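Local coordinates for heptaprenyl diphosphate synthase (HEPPP synthase) subunit 1 family protein (Staphylococcus aureus, PDB 5H9D), which probably acts as subunit 1 of a two-component heptaprenyl diphosphate synthase, working with a catalytic partner chain that lengthens a prenyl diphosphate by isoprene units, at residues I101-E106 and E129-Y134; E21-N26 and N64-H69; H112-N117 and Q170-H175. All coordinates share one frame; numbering follows the deposited sequence.

Interaction 1: I101-E106 and E129-Y134; sequences IVEINE and ETLFPY
Ile101, Ile104, Leu131 and Phe132 make up the buried seam of an alpha-alpha hairpin, in which helix 91-112 runs up to a short loop and helix 118-140 returns beside it. The two short segments meet almost exactly antiparallel, at 175°, with their axes 10.3 Å apart. Side chains from both helices fill that spacing, and no hydrogen bond crosses it.

The Phe132 ring reaches between Ile101 and Ile104, three residues apart on the same helix. Its CG stands anti to its own carbonyl carbon (chi1 -68°), which carries the far end of the ring to these two side chains. Ile101 lies at about a right angle to the phenylalanine, its CG1 3.7 Å from Phe132 CE1, while Ile104 comes in obliquely and sets its CG1 3.7 Å from Phe132 CZ. The backbone N of Ile101 lies in the ring plane at the edge, 3.9 Å from Phe132 CE1. Cys48 and Ile51 of helix 43-65 also touch this ring, so the hairpin is packed against a third helix of the all-helical fold. Pro133, which follows, has no amide proton, and the helix is kinked at Phe132 and Pro133, where neither N is bonded to the preceding turn.

On the other flank Ile104 and Leu131 slide past one another in opposite directions. The ends of both side chains meet through Ile104 CD1 and Leu131 CD2, and Ile104 CD1 also lies 3.8 Å from Leu131 CB. The same leucine methyl borders a charged group: Glu103, held in salt bridges to Lys99 and Lys127, crosses Leu131 at about a right angle and rests its OE1 3.7 Å from Leu131 CD2.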
loop_
_atom_site.group_PDB
_atom_site.type_symbol
_atom_site.label_atom_id
_atom_site.label_comp_id
_atom_site.label_asym_id
_atom_site.label_seq_id
_atom_site.Cartn_x
_atom_site.Cartn_y
_atom_site.Cartn_z
ATOM N N ILE C 101 9.052 13.438 0.970
ATOM C CA ILE C 101 8.768 12.341 0.076
ATOM C C ILE C 101 7.797 12.746 -1.055
ATOM O O ILE C 101 8.070 12.472 -2.222
ATOM C CB ILE C 101 8.215 11.101 0.838
ATOM C CG1 ILE C 101 9.283 10.565 1.807
ATOM C CG2 ILE C 101 7.918 9.970 -0.152
ATOM C CD1 ILE C 101 8.817 9.444 2.690
ATOM N N VAL C 102 6.682 13.408 -0.755
ATOM C CA VAL C 102 5.802 13.764 -1.872
ATOM C C VAL C 102 6.520 14.712 -2.825
ATOM O O VAL C 102 6.348 14.615 -4.025
ATOM C CB VAL C 102 4.364 14.372 -1.437
ATOM C CG1 VAL C 102 4.180 14.363 0.055
ATOM C CG2 VAL C 102 4.155 15.750 -2.025
ATOM N N GLU C 103 7.355 15.592 -2.298
ATOM C CA GLU C 103 8.086 16.532 -3.146
ATOM C C GLU C 103 9.093 15.855 -4.078
ATOM O O GLU C 103 9.173 16.143 -5.286
ATOM C CB GLU C 103 8.795 17.561 -2.279
ATOM C CG GLU C 103 9.730 18.440 -3.066
ATOM C CD GLU C 103 10.127 19.686 -2.320
ATOM O OE1 GLU C 103 10.245 19.609 -1.074
ATOM O OE2 GLU C 103 10.329 20.732 -2.987
ATOM N N ILE C 104 9.890 14.963 -3.494
ATOM C CA ILE C 104 10.858 14.208 -4.281
ATOM C C ILE C 104 10.110 13.576 -5.445
ATOM O O ILE C 104 10.536 13.711 -6.598
ATOM C CB ILE C 104 11.505 13.103 -3.442
ATOM C CG1 ILE C 104 12.463 13.728 -2.417
ATOM C CG2 ILE C 104 12.210 12.113 -4.336
ATOM C CD1 ILE C 104 13.441 14.776 -3.007
ATOM N N ASN C 105 8.989 12.906 -5.139
ATOM C CA ASN C 105 8.153 12.254 -6.153
ATOM C C ASN C 105 7.565 13.209 -7.172
ATOM O O ASN C 105 7.500 12.887 -8.340
ATOM C CB ASN C 105 7.052 11.452 -5.473
ATOM C CG ASN C 105 7.590 10.213 -4.828
ATOM O OD1 ASN C 105 8.091 9.308 -5.490
ATOM N ND2 ASN C 105 7.518 10.172 -3.524
ATOM N N GLU C 106 7.145 14.385 -6.723
ATOM C CA GLU C 106 6.625 15.410 -7.636
ATOM C C GLU C 106 7.782 15.866 -8.561
ATOM O O GLU C 106 7.601 15.971 -9.780
ATOM C CB GLU C 106 6.070 16.638 -6.863
ATOM C CG GLU C 106 4.686 16.488 -6.285
ATOM C CD GLU C 106 4.282 17.691 -5.394
ATOM O OE1 GLU C 106 5.132 18.164 -4.603
ATOM O OE2 GLU C 106 3.121 18.163 -5.457
ATOM N N GLU C 129 18.628 14.819 -4.477
ATOM C CA GLU C 129 19.833 14.226 -3.935
ATOM C C GLU C 129 20.254 14.525 -2.499
ATOM O O GLU C 129 21.053 13.803 -1.956
ATOM C CB GLU C 129 20.979 14.545 -4.848
ATOM C CG GLU C 129 21.798 13.347 -5.113
ATOM C CD GLU C 129 21.086 12.366 -6.000
ATOM O OE1 GLU C 129 20.737 12.751 -7.146
ATOM O OE2 GLU C 129 20.881 11.214 -5.542
ATOM N N THR C 130 19.691 15.554 -1.877
ATOM C CA THR C 130 20.074 15.951 -0.519
ATOM C C THR C 130 18.938 16.053 0.495
ATOM O O THR C 130 19.160 15.933 1.697
ATOM C CB THR C 130 20.776 17.348 -0.537
ATOM O OG1 THR C 130 19.895 18.324 -1.124
ATOM C CG2 THR C 130 22.067 17.298 -1.336
ATOM N N LEU C 131 17.728 16.285 -0.010
ATOM C CA LEU C 131 16.526 16.451 0.801
ATOM C C LEU C 131 16.361 15.462 1.938
ATOM O O LEU C 131 16.179 15.888 3.074
ATOM C CB LEU C 131 15.302 16.417 -0.098
ATOM C CG LEU C 131 14.030 17.121 0.379
ATOM C CD1 LEU C 131 14.357 18.549 0.836
ATOM C CD2 LEU C 131 12.994 17.132 -0.763
ATOM N N PHE C 132 16.424 14.157 1.687
ATOM C CA PHE C 132 16.253 13.249 2.814
ATOM C C PHE C 132 17.315 13.419 3.879
ATOM O O PHE C 132 16.988 13.536 5.048
ATOM C CB PHE C 132 16.184 11.789 2.373
ATOM C CG PHE C 132 14.943 11.464 1.597
ATOM C CD1 PHE C 132 13.753 12.150 1.856
ATOM C CD2 PHE C 132 14.969 10.511 0.577
ATOM C CE1 PHE C 132 12.617 11.903 1.114
ATOM C CE2 PHE C 132 13.830 10.257 -0.170
ATOM C CZ PHE C 132 12.649 10.959 0.100
ATOM N N PRO C 133 18.600 13.413 3.503
ATOM C CA PRO C 133 19.592 13.591 4.569
ATOM C C PRO C 133 19.556 15.001 5.155
ATOM O O PRO C 133 19.656 15.168 6.368
ATOM C CB PRO C 133 20.923 13.253 3.885
ATOM C CG PRO C 133 20.645 13.423 2.433
ATOM C CD PRO C 133 19.230 12.936 2.263
ATOM N N TYR C 134 19.388 16.011 4.301
ATOM C CA TYR C 134 19.329 17.396 4.764
ATOM C C TYR C 134 18.352 17.549 5.905
ATOM O O TYR C 134 18.721 18.074 6.950
ATOM C CB TYR C 134 18.929 18.354 3.627
ATOM C CG TYR C 134 18.585 19.774 4.080
ATOM C CD1 TYR C 134 17.367 20.055 4.705
ATOM C CD2 TYR C 134 19.483 20.830 3.900
ATOM C CE1 TYR C 134 17.053 21.346 5.143
ATOM C CE2 TYR C 134 19.175 22.134 4.337
ATOM C CZ TYR C 134 17.958 22.377 4.960
ATOM O OH TYR C 134 17.642 23.636 5.420
#

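Interaction 2: E21-N26 and N64-H69; sequences EYESIN and NHLSKH
Glu23 reaches from the loop 21-26 across Leu66 to the backbone amide of Ser67, giving the main polar link of this surface contact. Ser67 N donates to Glu23 OE1 over 3.2 Å with an N-H...O angle of 141°, and the nitrogen approaches nearly along the carboxylate C-O axis. Ser67 N is the firm donor to this oxygen. Ser70 OG bonds Ser67 O and makes only a weak bond with Glu23 OE1, its single hydrogen serving one of the two or being shared.

The carboxylate gets there because Glu23 bends at chi2 (107°) after its CG leaves anti to the backbone N. In this shape the aliphatic part of the glutamate lies obliquely across Leu66, with Glu23 CG and Leu66 CD2 3.6 Å apart. Leu66 thus packs on the chain that presents the acceptor, and it also touches His57 and Ile61 of helix 43-65.

A second bond is weaker. His69 NE2 points to the carbonyl oxygen Glu21 O at 3.4 Å, and Tyr22 CA lies at the edge of the imidazole, near its plane, 4.2 Å from His69 NE2. Phe148 and Leu145 of the farnesyl pyrophosphate synthetase chain also meet His69, which therefore lies at the subunit interface as well. Glu23 OE1 and His69 NE2 are 6.3 Å apart and make no ion pair.

The loop after helix 4-15 thus rests against the connection between helices 43-65 and 70-88, a surface contact within an all-helical fold consistent with the terpene synthase clan of this family.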
loop_
_atom_site.group_PDB
_atom_site.type_symbol
_atom_site.label_atom_id
_atom_site.label_comp_id
_atom_site.label_asym_id
_atom_site.label_seq_id
_atom_site.Cartn_x
_atom_site.Cartn_y
_atom_site.Cartn_z
ATOM N N GLU C 21 12.804 -15.603 -4.648
ATOM C CA GLU C 21 13.919 -14.870 -5.258
ATOM C C GLU C 21 13.677 -13.393 -5.587
ATOM O O GLU C 21 12.893 -13.072 -6.484
ATOM C CB GLU C 21 14.379 -15.572 -6.542
ATOM C CG GLU C 21 14.387 -17.092 -6.482
ATOM C CD GLU C 21 13.326 -17.698 -7.392
ATOM O OE1 GLU C 21 13.434 -17.521 -8.638
ATOM O OE2 GLU C 21 12.385 -18.339 -6.858
ATOM N N TYR C 22 14.381 -12.500 -4.889
ATOM C CA TYR C 22 14.246 -11.066 -5.135
ATOM C C TYR C 22 15.423 -10.458 -5.906
ATOM O O TYR C 22 16.589 -10.743 -5.617
ATOM C CB TYR C 22 14.024 -10.324 -3.817
ATOM C CG TYR C 22 15.024 -10.590 -2.718
ATOM C CD1 TYR C 22 16.266 -9.959 -2.702
ATOM C CD2 TYR C 22 14.688 -11.406 -1.639
ATOM C CE1 TYR C 22 17.142 -10.125 -1.626
ATOM C CE2 TYR C 22 15.553 -11.582 -0.563
ATOM C CZ TYR C 22 16.774 -10.935 -0.560
ATOM O OH TYR C 22 17.605 -11.076 0.529
ATOM N N GLU C 23 15.103 -9.604 -6.877
ATOM C CA GLU C 23 16.092 -8.968 -7.754
ATOM C C GLU C 23 17.444 -8.452 -7.211
ATOM O O GLU C 23 18.424 -9.208 -7.227
ATOM C CB GLU C 23 15.421 -7.858 -8.577
ATOM C CG GLU C 23 16.102 -7.578 -9.927
ATOM C CD GLU C 23 15.305 -8.099 -11.122
ATOM O OE1 GLU C 23 14.188 -7.591 -11.350
ATOM O OE2 GLU C 23 15.789 -9.008 -11.833
ATOM N N SER C 24 17.522 -7.202 -6.736
ATOM C CA SER C 24 18.822 -6.658 -6.287
ATOM C C SER C 24 18.890 -5.803 -5.017
ATOM O O SER C 24 19.252 -6.285 -3.946
ATOM C CB SER C 24 19.450 -5.831 -7.417
ATOM O OG SER C 24 19.184 -6.370 -8.701
ATOM N N ILE C 25 18.607 -4.512 -5.177
ATOM C CA ILE C 25 18.618 -3.511 -4.101
ATOM C C ILE C 25 19.965 -2.831 -3.787
ATOM O O ILE C 25 20.639 -3.242 -2.847
ATOM C CB ILE C 25 18.103 -4.081 -2.749
ATOM C CG1 ILE C 25 16.747 -4.753 -2.918
ATOM C CG2 ILE C 25 17.942 -2.954 -1.749
ATOM C CD1 ILE C 25 16.231 -5.382 -1.662
ATOM N N ASN C 26 20.356 -1.795 -4.543
ATOM C CA ASN C 26 21.600 -1.068 -4.248
ATOM C C ASN C 26 21.308 -0.190 -3.032
ATOM O O ASN C 26 20.279 0.465 -2.977
ATOM C CB ASN C 26 22.009 -0.148 -5.396
ATOM C CG ASN C 26 22.190 -0.882 -6.706
ATOM O OD1 ASN C 26 22.248 -2.116 -6.754
ATOM N ND2 ASN C 26 22.296 -0.118 -7.788
ATOM N N ASN C 64 16.352 -0.286 -15.342
ATOM C CA ASN C 64 17.122 -1.507 -15.494
ATOM C C ASN C 64 16.197 -2.629 -15.984
ATOM O O ASN C 64 16.624 -3.762 -16.198
ATOM C CB ASN C 64 17.784 -1.897 -14.164
ATOM C CG ASN C 64 19.009 -1.048 -13.843
ATOM O OD1 ASN C 64 19.697 -0.576 -14.746
ATOM N ND2 ASN C 64 19.301 -0.873 -12.555
ATOM N N HIS C 65 14.931 -2.292 -16.186
ATOM C CA HIS C 65 13.920 -3.250 -16.635
ATOM C C HIS C 65 13.667 -4.406 -15.672
ATOM O O HIS C 65 13.367 -5.511 -16.099
ATOM C CB HIS C 65 14.276 -3.823 -18.007
ATOM C CG HIS C 65 14.016 -2.885 -19.140
ATOM N ND1 HIS C 65 14.687 -1.689 -19.286
ATOM C CD2 HIS C 65 13.164 -2.969 -20.188
ATOM C CE1 HIS C 65 14.261 -1.078 -20.376
ATOM N NE2 HIS C 65 13.336 -1.832 -20.942
ATOM N N LEU C 66 13.793 -4.152 -14.375
ATOM C CA LEU C 66 13.530 -5.185 -13.392
ATOM C C LEU C 66 12.044 -5.565 -13.517
ATOM O O LEU C 66 11.207 -4.743 -13.920
ATOM C CB LEU C 66 13.820 -4.655 -11.992
ATOM C CG LEU C 66 15.152 -3.912 -11.841
ATOM C CD1 LEU C 66 15.280 -3.392 -10.410
ATOM C CD2 LEU C 66 16.318 -4.826 -12.184
ATOM N N SER C 67 11.715 -6.811 -13.187
ATOM C CA SER C 67 10.332 -7.276 -13.267
ATOM C C SER C 67 9.425 -6.418 -12.410
ATOM O O SER C 67 9.881 -5.646 -11.575
ATOM C CB SER C 67 10.219 -8.729 -12.801
ATOM O OG SER C 67 10.618 -8.855 -11.447
ATOM N N LYS C 68 8.128 -6.570 -12.612
ATOM C CA LYS C 68 7.151 -5.812 -11.851
ATOM C C LYS C 68 7.136 -6.208 -10.372
ATOM O O LYS C 68 7.044 -5.352 -9.500
ATOM C CB LYS C 68 5.783 -6.010 -12.485
ATOM C CG LYS C 68 5.613 -5.269 -13.810
ATOM C CD LYS C 68 6.866 -5.252 -14.673
ATOM C CE LYS C 68 6.597 -4.519 -15.978
ATOM N NZ LYS C 68 5.485 -5.184 -16.730
ATOM N N HIS C 69 7.239 -7.506 -10.096
ATOM C CA HIS C 69 7.256 -8.014 -8.735
ATOM C C HIS C 69 8.333 -7.292 -7.938
ATOM O O HIS C 69 8.346 -7.332 -6.715
ATOM C CB HIS C 69 7.505 -9.531 -8.750
ATOM C CG HIS C 69 8.674 -9.986 -7.913
ATOM N ND1 HIS C 69 8.622 -10.080 -6.538
ATOM C CD2 HIS C 69 9.930 -10.352 -8.267
ATOM C CE1 HIS C 69 9.795 -10.477 -6.081
ATOM N NE2 HIS C 69 10.607 -10.647 -7.110
#

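Interaction 3: H112-N117 and Q170-H175; sequences HHQALN and QSEVKH
His112 and Gln170 meet with their flat groups steeply inclined: the imidazole and the amide planes are 63° apart, and the side chains approach obliquely. Gln170 OE1 lies at the edge of the ring, near its plane, 3.8 Å from His112 CD2. This amide oxygen sits by the CD2-NE2 side of the ring without a hydrogen bond to it; it has a weak bond with Thr104 OG1 of the farnesyl pyrophosphate synthetase chain, a residue that also packs on His112.

The ring swings over toward segment 170-175 because its CG stands anti to the backbone N (chi1 -175°), even though the CB of His112 points away from that segment. Ser171 approaches the ring obliquely, OG 4.2 Å from His112 CD2. Within its own segment, His112 ND1 sits 3.9 Å above the centre of the His113 ring.

The second pair is Gln114 and Glu172, whose side chains come from opposite directions with amide and carboxylate planes 39° apart. A bend at chi2 brings Gln114 NE2 to 3.8 Å from Glu172 OE2 and 3.9 Å from Ser171 CB. The amide is turned back over its own turn, where the same NE2 gives a weak bond, 3.5 Å long, to His112 O. Gln114 is the C-prime residue of a Schellman motif ending helix 91-112, marked by its positive phi, with Ala115 N bonded to Ser110 O and Gln114 N to Leu111 O.

No hydrogen bond spans the two segments, and the closest approaches, His112 CD2 to Gln170 OE1 and Gln114 NE2 to Glu172 OE2, stay at 3.8 Å. Any attraction between Gln114 and Glu172 would therefore be weak and electrostatic, from an amide that also donates to His112 O.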
loop_
_atom_site.group_PDB
_atom_site.type_symbol
_atom_site.label_atom_id
_atom_site.label_comp_id
_atom_site.label_asym_id
_atom_site.label_seq_id
_atom_site.Cartn_x
_atom_site.Cartn_y
_atom_site.Cartn_z
ATOM N N HIS C 112 10.618 13.559 -15.487
ATOM C CA HIS C 112 10.196 12.569 -16.448
ATOM C C HIS C 112 9.339 13.215 -17.554
ATOM O O HIS C 112 9.528 12.911 -18.738
ATOM C CB HIS C 112 9.418 11.446 -15.726
ATOM C CG HIS C 112 9.042 10.304 -16.617
ATOM N ND1 HIS C 112 7.820 10.222 -17.253
ATOM C CD2 HIS C 112 9.763 9.246 -17.058
ATOM C CE1 HIS C 112 7.806 9.172 -18.054
ATOM N NE2 HIS C 112 8.974 8.564 -17.953
ATOM N N HIS C 113 8.428 14.114 -17.177
ATOM C CA HIS C 113 7.543 14.745 -18.149
ATOM C C HIS C 113 8.059 15.998 -18.862
ATOM O O HIS C 113 7.258 16.831 -19.324
ATOM C CB HIS C 113 6.184 15.053 -17.507
ATOM C CG HIS C 113 5.380 13.832 -17.170
ATOM N ND1 HIS C 113 5.364 13.271 -15.911
ATOM C CD2 HIS C 113 4.616 13.025 -17.951
ATOM C CE1 HIS C 113 4.629 12.169 -15.932
ATOM N NE2 HIS C 113 4.165 11.997 -17.156
ATOM N N GLN C 114 9.386 16.111 -18.975
ATOM C CA GLN C 114 10.022 17.243 -19.649
ATOM C C GLN C 114 9.292 18.545 -19.281
ATOM O O GLN C 114 8.986 19.373 -20.153
ATOM C CB GLN C 114 9.950 17.073 -21.173
ATOM C CG GLN C 114 10.210 15.688 -21.694
ATOM C CD GLN C 114 11.649 15.291 -21.574
ATOM O OE1 GLN C 114 12.471 15.594 -22.442
ATOM N NE2 GLN C 114 11.975 14.618 -20.480
ATOM N N ALA C 115 9.009 18.734 -17.999
ATOM C CA ALA C 115 8.290 19.925 -17.581
ATOM C C ALA C 115 9.121 21.016 -16.909
ATOM O O ALA C 115 8.598 22.076 -16.643
ATOM C CB ALA C 115 7.145 19.521 -16.677
ATOM N N LEU C 116 10.397 20.772 -16.636
ATOM C CA LEU C 116 11.224 21.786 -15.994
ATOM C C LEU C 116 12.229 22.479 -16.935
ATOM O O LEU C 116 12.702 21.879 -17.906
ATOM C CB LEU C 116 11.979 21.158 -14.817
ATOM C CG LEU C 116 11.114 20.513 -13.735
ATOM C CD1 LEU C 116 11.988 20.220 -12.514
ATOM C CD2 LEU C 116 9.965 21.441 -13.358
ATOM N N ASN C 117 12.551 23.747 -16.666
ATOM C CA ASN C 117 13.547 24.444 -17.500
ATOM C C ASN C 117 14.890 24.072 -16.865
ATOM O O ASN C 117 14.908 23.227 -15.963
ATOM C CB ASN C 117 13.310 25.977 -17.554
ATOM C CG ASN C 117 13.325 26.648 -16.180
ATOM O OD1 ASN C 117 14.185 26.371 -15.338
ATOM N ND2 ASN C 117 12.379 27.561 -15.960
ATOM N N GLN C 170 16.526 9.143 -16.536
ATOM C CA GLN C 170 16.308 8.218 -17.663
ATOM C C GLN C 170 15.849 8.858 -18.996
ATOM O O GLN C 170 16.410 8.565 -20.039
ATOM C CB GLN C 170 15.306 7.104 -17.239
ATOM C CG GLN C 170 14.022 6.983 -18.111
ATOM C CD GLN C 170 12.918 6.061 -17.524
ATOM O OE1 GLN C 170 12.206 6.415 -16.568
ATOM N NE2 GLN C 170 12.775 4.878 -18.113
ATOM N N SER C 171 14.838 9.718 -18.979
ATOM C CA SER C 171 14.368 10.331 -20.224
ATOM C C SER C 171 15.262 11.455 -20.765
ATOM O O SER C 171 14.902 12.127 -21.736
ATOM C CB SER C 171 12.940 10.863 -20.057
ATOM O OG SER C 171 11.975 9.932 -20.526
ATOM N N GLU C 172 16.412 11.666 -20.127
ATOM C CA GLU C 172 17.371 12.690 -20.551
ATOM C C GLU C 172 18.691 11.957 -20.888
ATOM O O GLU C 172 19.026 10.962 -20.237
ATOM C CB GLU C 172 17.564 13.745 -19.437
ATOM C CG GLU C 172 16.781 15.065 -19.676
ATOM C CD GLU C 172 15.569 15.296 -18.740
ATOM O OE1 GLU C 172 15.215 14.405 -17.928
ATOM O OE2 GLU C 172 14.963 16.392 -18.832
ATOM N N VAL C 173 19.417 12.416 -21.913
ATOM C CA VAL C 173 20.655 11.739 -22.315
ATOM C C VAL C 173 21.921 12.143 -21.537
ATOM O O VAL C 173 21.993 13.233 -20.978
ATOM C CB VAL C 173 20.899 11.864 -23.860
ATOM C CG1 VAL C 173 21.252 13.293 -24.247
ATOM C CG2 VAL C 173 21.995 10.874 -24.293
ATOM N N LYS C 174 22.900 11.233 -21.491
ATOM C CA LYS C 174 24.155 11.449 -20.764
ATOM C C LYS C 174 24.623 12.880 -20.896
ATOM O O LYS C 174 24.719 13.584 -19.902
ATOM C CB LYS C 174 25.263 10.517 -21.272
ATOM C CG LYS C 174 24.952 9.025 -21.219
ATOM C CD LYS C 174 25.250 8.391 -19.866
ATOM C CE LYS C 174 25.006 6.875 -19.945
ATOM N NZ LYS C 174 25.153 6.144 -18.652
ATOM N N HIS C 175 24.910 13.311 -22.124
ATOM C CA HIS C 175 25.367 14.679 -22.362
ATOM C C HIS C 175 24.648 15.581 -21.350
ATOM O O HIS C 175 25.247 16.009 -20.356
ATOM C CB HIS C 175 25.035 15.152 -23.794
ATOM C CG HIS C 175 25.186 14.099 -24.858
ATOM N ND1 HIS C 175 25.694 14.381 -26.111
ATOM C CD2 HIS C 175 24.804 12.796 -24.893
ATOM C CE1 HIS C 175 25.614 13.300 -26.871
ATOM N NE2 HIS C 175 25.076 12.326 -26.156
#

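Overall arrangement
From the N terminus, interaction 2 comes first: 21-26, in the loop after helix 4-15, meets 64-69 and closes a 37-residue loop that contains most of helix 43-65. It is finished before the other two begin. Interaction 1 then opens at 101-106 on helix 91-112, and interaction 3 opens at 112-117, at the end of that helix, before 129-134 closes interaction 1; 170-175 closes interaction 3 last, so the two cross. Interaction 1 binds the hairpin near the chain centre, whereas interactions 2 and 3 sit on the surface, their centres about 24 Å apart, tying irregular segments to the ends of helices.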